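Local coordinates for thioredoxin-like protein (Klebsiella pneumoniae subsp. pneumoniae MGH 78578, PDB 3TY1) that probably binds carbohydrate, being a putative aldose 1-epimerase built on a beta-supersandwich of the galactose mutarotase clan, at residues F77-G82 with G282-S287; E112-C117 with L347-L352; I263-D268 with I288-R293. One frame throughout, in Å; residues are numbered along the deposited sequence.

Contact 1. Residues F77-G82 with G282-S287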
loop_
_atom_site.group_PDB
_atom_site.type_symbol
_atom_site.label_atom_id
_atom_site.label_comp_id
_atom_site.label_asym_id
_atom_site.label_seq_id
_atom_site.Cartn_x
_atom_site.Cartn_y
_atom_site.Cartn_z
ATOM N N PHE A 77 14.242 5.883 -34.993
ATOM C CA PHE A 77 14.061 5.691 -36.423
ATOM C C PHE A 77 12.700 6.176 -36.956
ATOM O O PHE A 77 12.145 5.562 -37.863
ATOM C CB PHE A 77 14.302 4.214 -36.756
ATOM C CG PHE A 77 15.661 3.712 -36.310
ATOM C CD1 PHE A 77 16.785 3.910 -37.117
ATOM C CD2 PHE A 77 15.825 3.078 -35.068
ATOM C CE1 PHE A 77 18.048 3.435 -36.724
ATOM C CE2 PHE A 77 17.090 2.623 -34.649
ATOM C CZ PHE A 77 18.209 2.805 -35.492
ATOM N N GLY A 78 12.164 7.240 -36.374
ATOM C CA GLY A 78 10.882 7.810 -36.799
ATOM C C GLY A 78 9.657 7.032 -36.338
ATOM O O GLY A 78 8.571 7.227 -36.856
ATOM N N SER A 79 9.815 6.154 -35.353
ATOM C CA SER A 79 8.710 5.316 -34.900
ATOM C C SER A 79 8.881 5.040 -33.404
ATOM O O SER A 79 9.717 5.666 -32.716
ATOM C CB SER A 79 8.670 4.019 -35.745
ATOM O OG SER A 79 7.551 3.177 -35.449
ATOM N N ARG A 80 8.081 4.118 -32.899
ATOM C CA ARG A 80 8.163 3.727 -31.495
ATOM C C ARG A 80 7.488 2.419 -31.257
ATOM O O ARG A 80 6.625 2.021 -32.032
ATOM C CB ARG A 80 7.483 4.747 -30.575
ATOM C CG ARG A 80 5.985 4.763 -30.642
ATOM C CD ARG A 80 5.306 5.465 -29.453
ATOM N NE ARG A 80 3.861 5.267 -29.650
ATOM C CZ ARG A 80 2.884 5.697 -28.845
ATOM N NH1 ARG A 80 3.142 6.336 -27.713
ATOM N NH2 ARG A 80 1.625 5.450 -29.182
HETATM N N MSE A 81 7.875 1.779 -30.152
HETATM C CA MSE A 81 7.160 0.651 -29.613
HETATM C C MSE A 81 6.532 1.196 -28.333
HETATM O O MSE A 81 7.229 1.634 -27.402
HETATM C CB MSE A 81 8.083 -0.529 -29.271
HETATM C CG MSE A 81 8.942 -1.063 -30.424
HETATM SE SE MSE A 81 9.929 -2.633 -29.748
HETATM C CE MSE A 81 11.054 -2.713 -31.269
ATOM N N GLY A 82 5.217 1.191 -28.286
ATOM C CA GLY A 82 4.509 1.669 -27.107
ATOM C C GLY A 82 3.138 2.123 -27.486
ATOM O O GLY A 82 2.728 2.052 -28.688
ATOM N N GLY A 282 3.527 -1.323 -45.022
ATOM C CA GLY A 282 4.600 -2.306 -44.857
ATOM C C GLY A 282 5.982 -1.676 -44.769
ATOM O O GLY A 282 6.950 -2.282 -45.212
ATOM N N ASP A 283 6.081 -0.457 -44.208
ATOM C CA ASP A 283 7.384 0.215 -44.024
ATOM C C ASP A 283 7.754 0.550 -42.561
ATOM O O ASP A 283 8.816 1.094 -42.315
ATOM C CB ASP A 283 7.518 1.437 -44.933
ATOM C CG ASP A 283 6.500 2.532 -44.653
ATOM O OD1 ASP A 283 5.738 2.500 -43.651
ATOM O OD2 ASP A 283 6.492 3.463 -45.466
ATOM N N LYS A 284 6.849 0.252 -41.619
ATOM C CA LYS A 284 7.115 0.347 -40.205
ATOM C C LYS A 284 6.605 -0.912 -39.539
ATOM O O LYS A 284 5.605 -1.465 -39.949
ATOM C CB LYS A 284 6.396 1.525 -39.559
ATOM C CG LYS A 284 6.972 2.863 -39.921
ATOM C CD LYS A 284 6.243 3.958 -39.155
ATOM C CE LYS A 284 6.857 5.326 -39.404
ATOM N NZ LYS A 284 6.731 5.791 -40.814
ATOM N N GLY A 285 7.272 -1.333 -38.481
ATOM C CA GLY A 285 6.786 -2.450 -37.698
ATOM C C GLY A 285 7.624 -2.788 -36.511
ATOM O O GLY A 285 8.582 -2.090 -36.198
ATOM N N ALA A 286 7.254 -3.876 -35.844
ATOM C CA ALA A 286 8.038 -4.389 -34.721
ATOM C C ALA A 286 7.920 -5.865 -34.748
ATOM O O ALA A 286 6.819 -6.391 -34.955
ATOM C CB ALA A 286 7.548 -3.849 -33.362
ATOM N N SER A 287 9.043 -6.535 -34.517
ATOM C CA SER A 287 9.082 -8.004 -34.496
ATOM C C SER A 287 9.639 -8.479 -33.174
ATOM O O SER A 287 10.458 -7.777 -32.535
ATOM C CB SER A 287 9.955 -8.542 -35.637
ATOM O OG SER A 287 11.298 -8.185 -35.486
HETATM O O HOH W 1 8.679 0.922 -36.506
#

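Contact 2. Residues E112-C117 with L347-L352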
loop_
_atom_site.group_PDB
_atom_site.type_symbol
_atom_site.label_atom_id
_atom_site.label_comp_id
_atom_site.label_asym_id
_atom_site.label_seq_id
_atom_site.Cartn_x
_atom_site.Cartn_y
_atom_site.Cartn_z
ATOM N N GLU A 112 2.587 0.281 -20.068
ATOM C CA GLU A 112 3.898 -0.096 -20.549
ATOM C C GLU A 112 3.886 -0.793 -21.913
ATOM O O GLU A 112 2.908 -1.388 -22.325
ATOM C CB GLU A 112 4.564 -1.014 -19.509
ATOM C CG GLU A 112 4.693 -0.435 -18.118
ATOM C CD GLU A 112 3.590 -0.845 -17.125
ATOM O OE1 GLU A 112 2.420 -1.034 -17.522
ATOM O OE2 GLU A 112 3.906 -0.975 -15.935
HETATM N N MSE A 113 5.028 -0.692 -22.572
HETATM C CA MSE A 113 5.342 -1.365 -23.798
HETATM C C MSE A 113 5.613 -2.857 -23.531
HETATM O O MSE A 113 5.276 -3.691 -24.370
HETATM C CB MSE A 113 6.541 -0.685 -24.461
HETATM C CG MSE A 113 6.962 -1.289 -25.768
HETATM SE SE MSE A 113 8.390 -2.633 -25.625
HETATM C CE MSE A 113 7.565 -3.932 -26.562
HETATM N N MSE A 114 6.240 -3.201 -22.404
HETATM C CA MSE A 114 6.465 -4.638 -22.072
HETATM C C MSE A 114 6.344 -4.863 -20.554
HETATM O O MSE A 114 7.120 -4.313 -19.795
HETATM C CB MSE A 114 7.824 -5.145 -22.632
HETATM C CG MSE A 114 7.929 -6.655 -22.920
HETATM SE SE MSE A 114 7.852 -7.705 -21.300
HETATM C CE MSE A 114 9.554 -7.149 -20.523
ATOM N N VAL A 115 5.337 -5.638 -20.147
ATOM C CA VAL A 115 5.124 -6.032 -18.767
ATOM C C VAL A 115 5.380 -7.524 -18.592
ATOM O O VAL A 115 4.815 -8.315 -19.329
ATOM C CB VAL A 115 3.667 -5.813 -18.312
ATOM C CG1 VAL A 115 3.549 -6.210 -16.809
ATOM C CG2 VAL A 115 3.253 -4.396 -18.541
ATOM N N ARG A 116 6.229 -7.914 -17.634
ATOM C CA ARG A 116 6.379 -9.338 -17.312
ATOM C C ARG A 116 5.176 -9.689 -16.447
ATOM O O ARG A 116 5.067 -9.200 -15.333
ATOM C CB ARG A 116 7.692 -9.588 -16.585
ATOM C CG ARG A 116 8.907 -9.425 -17.510
ATOM C CD ARG A 116 10.256 -9.467 -16.758
ATOM N NE ARG A 116 11.413 -9.253 -17.644
ATOM C CZ ARG A 116 11.896 -8.049 -17.988
ATOM N NH1 ARG A 116 11.299 -6.961 -17.586
ATOM N NH2 ARG A 116 12.982 -7.938 -18.772
ATOM N N CYS A 117 4.260 -10.488 -16.989
ATOM C CA CYS A 117 3.040 -10.895 -16.302
ATOM C C CYS A 117 3.331 -12.289 -15.743
ATOM O O CYS A 117 3.183 -13.290 -16.440
ATOM C CB CYS A 117 1.888 -10.922 -17.280
ATOM S SG CYS A 117 1.531 -9.301 -17.988
ATOM N N LEU A 347 14.561 -13.224 -25.812
ATOM C CA LEU A 347 13.708 -12.565 -26.798
ATOM C C LEU A 347 14.470 -11.455 -27.488
ATOM O O LEU A 347 15.278 -10.776 -26.856
ATOM C CB LEU A 347 12.423 -11.992 -26.167
ATOM C CG LEU A 347 11.442 -12.940 -25.471
ATOM C CD1 LEU A 347 11.846 -13.119 -24.016
ATOM C CD2 LEU A 347 10.017 -12.368 -25.583
ATOM N N THR A 348 14.226 -11.276 -28.778
ATOM C CA THR A 348 14.793 -10.135 -29.515
ATOM C C THR A 348 13.652 -9.328 -30.114
ATOM O O THR A 348 12.798 -9.871 -30.821
ATOM C CB THR A 348 15.761 -10.605 -30.622
ATOM O OG1 THR A 348 16.767 -11.424 -30.020
ATOM C CG2 THR A 348 16.418 -9.429 -31.273
ATOM N N TYR A 349 13.651 -8.045 -29.818
ATOM C CA TYR A 349 12.681 -7.061 -30.300
ATOM C C TYR A 349 13.366 -6.152 -31.310
ATOM O O TYR A 349 14.464 -5.608 -31.041
ATOM C CB TYR A 349 12.202 -6.203 -29.132
ATOM C CG TYR A 349 11.350 -6.899 -28.122
ATOM C CD1 TYR A 349 11.899 -7.803 -27.188
ATOM C CD2 TYR A 349 9.980 -6.680 -28.090
ATOM C CE1 TYR A 349 11.081 -8.463 -26.251
ATOM C CE2 TYR A 349 9.150 -7.327 -27.152
ATOM C CZ TYR A 349 9.719 -8.223 -26.244
ATOM O OH TYR A 349 8.895 -8.842 -25.330
ATOM N N THR A 350 12.772 -6.028 -32.498
ATOM C CA THR A 350 13.368 -5.239 -33.538
ATOM C C THR A 350 12.368 -4.196 -34.015
ATOM O O THR A 350 11.221 -4.519 -34.377
ATOM C CB THR A 350 13.810 -6.096 -34.736
ATOM O OG1 THR A 350 14.621 -7.197 -34.286
ATOM C CG2 THR A 350 14.584 -5.246 -35.768
ATOM N N LEU A 351 12.823 -2.959 -34.070
ATOM C CA LEU A 351 12.037 -1.864 -34.613
ATOM C C LEU A 351 12.356 -1.806 -36.126
ATOM O O LEU A 351 13.475 -1.470 -36.565
ATOM C CB LEU A 351 12.359 -0.550 -33.889
ATOM C CG LEU A 351 11.353 0.600 -34.153
ATOM C CD1 LEU A 351 9.963 0.159 -33.702
ATOM C CD2 LEU A 351 11.750 1.887 -33.449
ATOM N N LEU A 352 11.353 -2.166 -36.916
ATOM C CA LEU A 352 11.455 -2.257 -38.364
ATOM C C LEU A 352 11.085 -0.883 -38.907
ATOM O O LEU A 352 10.005 -0.335 -38.592
ATOM C CB LEU A 352 10.503 -3.357 -38.863
ATOM C CG LEU A 352 10.536 -4.748 -38.158
ATOM C CD1 LEU A 352 9.369 -5.604 -38.619
ATOM C CD2 LEU A 352 11.877 -5.473 -38.354
#

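Contact 3. Residues I263-D268 with I288-R293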
loop_
_atom_site.group_PDB
_atom_site.type_symbol
_atom_site.label_atom_id
_atom_site.label_comp_id
_atom_site.label_asym_id
_atom_site.label_seq_id
_atom_site.Cartn_x
_atom_site.Cartn_y
_atom_site.Cartn_z
ATOM N N ILE A 263 -2.889 -18.696 -29.905
ATOM C CA ILE A 263 -2.090 -19.215 -31.009
ATOM C C ILE A 263 -1.113 -20.303 -30.575
ATOM O O ILE A 263 -0.539 -20.237 -29.485
ATOM C CB ILE A 263 -1.273 -18.080 -31.678
ATOM C CG1 ILE A 263 -2.219 -17.122 -32.428
ATOM C CG2 ILE A 263 -0.156 -18.682 -32.637
ATOM C CD1 ILE A 263 -1.665 -15.720 -32.738
ATOM N N GLN A 264 -0.985 -21.324 -31.435
ATOM C CA GLN A 264 0.060 -22.333 -31.299
ATOM C C GLN A 264 1.065 -22.033 -32.410
ATOM O O GLN A 264 0.819 -22.305 -33.604
ATOM C CB GLN A 264 -0.480 -23.762 -31.351
ATOM C CG GLN A 264 -0.307 -24.498 -30.016
ATOM C CD GLN A 264 1.170 -24.622 -29.601
ATOM O OE1 GLN A 264 2.075 -24.655 -30.449
ATOM N NE2 GLN A 264 1.411 -24.690 -28.293
ATOM N N PRO A 265 2.204 -21.432 -32.049
ATOM C CA PRO A 265 3.162 -21.028 -33.100
ATOM C C PRO A 265 3.992 -22.174 -33.687
ATOM O O PRO A 265 4.145 -23.184 -33.042
ATOM C CB PRO A 265 4.093 -20.077 -32.359
ATOM C CG PRO A 265 4.083 -20.589 -30.978
ATOM C CD PRO A 265 2.671 -21.003 -30.726
ATOM N N LEU A 266 4.477 -21.994 -34.916
ATOM C CA LEU A 266 5.470 -22.894 -35.542
ATOM C C LEU A 266 6.847 -22.283 -35.287
ATOM O O LEU A 266 6.965 -21.075 -35.048
ATOM C CB LEU A 266 5.222 -23.004 -37.033
ATOM C CG LEU A 266 3.940 -23.733 -37.415
ATOM C CD1 LEU A 266 3.604 -23.415 -38.866
ATOM C CD2 LEU A 266 4.095 -25.251 -37.150
ATOM N N ALA A 267 7.874 -23.111 -35.287
ATOM C CA ALA A 267 9.257 -22.664 -35.014
ATOM C C ALA A 267 10.197 -23.209 -36.075
ATOM O O ALA A 267 9.879 -24.190 -36.695
ATOM C CB ALA A 267 9.708 -23.168 -33.645
ATOM N N ASP A 268 11.363 -22.582 -36.268
ATOM C CA ASP A 268 12.401 -23.130 -37.152
ATOM C C ASP A 268 13.066 -24.313 -36.414
ATOM O O ASP A 268 12.691 -24.638 -35.285
ATOM C CB ASP A 268 13.398 -22.014 -37.598
ATOM C CG ASP A 268 14.303 -21.476 -36.462
ATOM O OD1 ASP A 268 14.399 -22.048 -35.353
ATOM O OD2 ASP A 268 14.973 -20.454 -36.711
ATOM N N ILE A 288 9.153 -9.632 -32.757
ATOM C CA ILE A 288 9.598 -10.284 -31.550
ATOM C C ILE A 288 10.014 -11.679 -31.920
ATOM O O ILE A 288 9.215 -12.456 -32.485
ATOM C CB ILE A 288 8.488 -10.368 -30.436
ATOM C CG1 ILE A 288 7.862 -9.013 -30.161
ATOM C CG2 ILE A 288 9.030 -10.909 -29.115
ATOM C CD1 ILE A 288 6.658 -9.072 -29.180
ATOM N N GLN A 289 11.254 -12.008 -31.616
ATOM C CA GLN A 289 11.748 -13.366 -31.728
ATOM C C GLN A 289 11.712 -14.004 -30.370
ATOM O O GLN A 289 12.150 -13.404 -29.406
ATOM C CB GLN A 289 13.184 -13.409 -32.251
ATOM C CG GLN A 289 13.847 -14.816 -32.265
ATOM C CD GLN A 289 15.320 -14.780 -32.702
ATOM O OE1 GLN A 289 15.794 -13.777 -33.228
ATOM N NE2 GLN A 289 16.039 -15.851 -32.430
ATOM N N PHE A 290 11.242 -15.245 -30.300
ATOM C CA PHE A 290 11.239 -15.996 -29.041
ATOM C C PHE A 290 11.456 -17.467 -29.307
ATOM O O PHE A 290 11.382 -17.916 -30.450
ATOM C CB PHE A 290 9.990 -15.713 -28.168
ATOM C CG PHE A 290 8.681 -16.129 -28.763
ATOM C CD1 PHE A 290 8.031 -15.312 -29.665
ATOM C CD2 PHE A 290 8.088 -17.345 -28.411
ATOM C CE1 PHE A 290 6.816 -15.695 -30.245
ATOM C CE2 PHE A 290 6.853 -17.716 -28.954
ATOM C CZ PHE A 290 6.218 -16.880 -29.861
ATOM N N ASP A 291 11.801 -18.176 -28.245
ATOM C CA ASP A 291 12.154 -19.584 -28.250
ATOM C C ASP A 291 10.944 -20.392 -27.764
ATOM O O ASP A 291 10.541 -20.271 -26.587
ATOM C CB ASP A 291 13.354 -19.765 -27.310
ATOM C CG ASP A 291 13.982 -21.153 -27.376
ATOM O OD1 ASP A 291 13.272 -22.189 -27.235
ATOM O OD2 ASP A 291 15.214 -21.217 -27.592
ATOM N N THR A 292 10.391 -21.247 -28.636
ATOM C CA THR A 292 9.182 -22.007 -28.290
ATOM C C THR A 292 9.377 -23.134 -27.248
ATOM O O THR A 292 8.399 -23.698 -26.774
ATOM C CB THR A 292 8.464 -22.569 -29.534
ATOM O OG1 THR A 292 9.369 -23.397 -30.240
ATOM C CG2 THR A 292 7.977 -21.426 -30.462
ATOM N N ARG A 293 10.611 -23.439 -26.871
ATOM C CA ARG A 293 10.860 -24.314 -25.711
ATOM C C ARG A 293 10.675 -23.596 -24.384
ATOM O O ARG A 293 10.380 -24.219 -23.376
ATOM C CB ARG A 293 12.277 -24.860 -25.734
ATOM C CG ARG A 293 12.557 -25.765 -26.910
ATOM C CD ARG A 293 14.040 -26.032 -27.036
ATOM N NE ARG A 293 14.775 -24.799 -27.299
ATOM C CZ ARG A 293 16.106 -24.726 -27.413
ATOM N NH1 ARG A 293 16.866 -25.813 -27.317
ATOM N NH2 ARG A 293 16.679 -23.561 -27.649
#

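Contact 1. Residues F77-G82 with G282-S287
Across the contact between 77-82 and 282-287 the touching parts of the two segments run the same way, 28° apart, with Ser79 opposite Lys284 at 7.4 Å between CA atoms and Met81 opposite Ala286. In this beta-supersandwich 79-81 is the edge strand of one antiparallel sheet and 285-291 lies in another; the two are too far apart for backbone hydrogen bonds, so side chains and a water make the junction. It passes from polar and water-mediated at its outer end to apolar farther in. At the outer end the Lys284 side chain runs extended from CB as far as CE, bringing its methylene groups alongside the neighbouring segment: CE comes within 3.6 Å of the carbonyl oxygen of Gly78, and CD packs on the Ser79 side chain. Only at the last torsion does the lysine chain turn (chi4 65°), swinging NZ away from the line of the methylenes. Ser79 holds its hydroxyl anti to its own nitrogen (chi1 -175°), a setting that carries OG into the gap between the segments, where a single water takes up the separation. The hydroxyl is thus coupled to the backbone of the other sheet without touching it. Farther in, polar groups give way to hydrocarbon. Met81, a selenomethionine, extends its chain until the terminal methyl meets the Ala286 methyl; both residues also pack on Phe214 of strand 204-214, and Met81 on Leu351 of strand 342-352. Arg80, whose CB points away from the contact, makes a salt bridge with Asp84. The bridging water lies 2.7 Å from Ser79 OG and donates a hydrogen bond to Gly285 O at 3.0 Å.

Contact 2. Residues E112-C117 with L347-L352
Tyr349 reaches from strand 342-352 to two consecutive selenomethionines, Met113 and Met114, with 10.6 Å between the CA atoms of Met114 and Tyr349. The terminal methyl of Met113 lies 3.8 Å from Tyr349 CE2 and nearly as close to CD2, approaching the ring obliquely as the two side chains slide past each other in opposite directions. Met114 instead crosses the tyrosine at about a right angle, and it is CG, rather than the end of the chain, that does the touching, 3.4 Å from Tyr349 OH. Bends at the second and third torsions then take the rest of Met114 off to one side, where CE rests 3.4 Å above the guanidinium plane of Arg116, offset toward its rim. That guanidinium is itself held by a salt bridge to Asp194. One shell farther out, a classic beta bulge opposite Leu71 probably helps bring the consecutive methionines to the same side. Phe190 meets the tyrosine ring with its plane nearly parallel, and Ile288 of strand 285-291 also packs against Tyr349. The phenol hydroxyl is hydrogen-bonded to Ser212 of strand 204-214. Across the two segments the chemistry is therefore dispersion between the ring and phenol oxygen of Tyr349 and a methyl and a methylene of the two selenomethionines, while the buried oxygen obtains its polar partner from a third strand.

Contact 3. Residues I263-D268 with I288-R293
Thr292, just past the end of strand 285-291, faces Pro265 and Ala267 and forms the centre of this contact. From its CB the two branches part. The hydroxyl takes the position between the backbone nitrogen and the carbonyl carbon (chi1 58°), which places OG1 3.4 Å from the methyl of Ala267; this is packing only, since the oxygen finds its hydrogen-bond partner in the carbonyl of His271. The other branch, CG2, touches both residues at 4.0 Å, Pro265 CG and Ala267 CB. Pro265 CG makes a second, looser contact with Phe290 CZ at 4.4 Å, approaching the ring obliquely. The turn that presents Thr292 is pinned by Asp291: OD1 accepts from Arg293 N in an Asx turn, and the arginine side chain returns to grip the carboxylate side-on in a salt bridge, Arg293 NE to Asp291 OD1 at 3.0 Å and Arg293 NH2 to Asp291 OD2 at 2.8 Å. Strand 272-278 flanks the contact through Thr273, which packs on both Phe290 and Thr292. Strand 259-265 of the mixed sheet, next to 297-304, thus meets the end of strand 285-291 of the ten-stranded sheet, with Phe290 extending to Leu298 of strand 297-304 and Leu347 of strand 342-352.

In the fold
Strand 285-291 is the common thread: contact 1 uses its start and contact 3 its end, their centres about 21 Å apart. The centre of contact 2 lies about 12 Å from that of contact 1 and about 15 Å from that of contact 3, near the centre of the chain, and joins them through strand 342-352, the antiparallel neighbour of 285-291, by probable backbone hydrogen bonds such as Ser287 O to Thr350 N and Thr348 O to Gln289 N. Along the chain, contact 1 crosses both others, whereas contact 3 is nested within the loop closed by contact 2. One pair of strands in the large sheet is thereby packed against elements of two other sheets, contacts 1 and 2 bridging 200 residues or more.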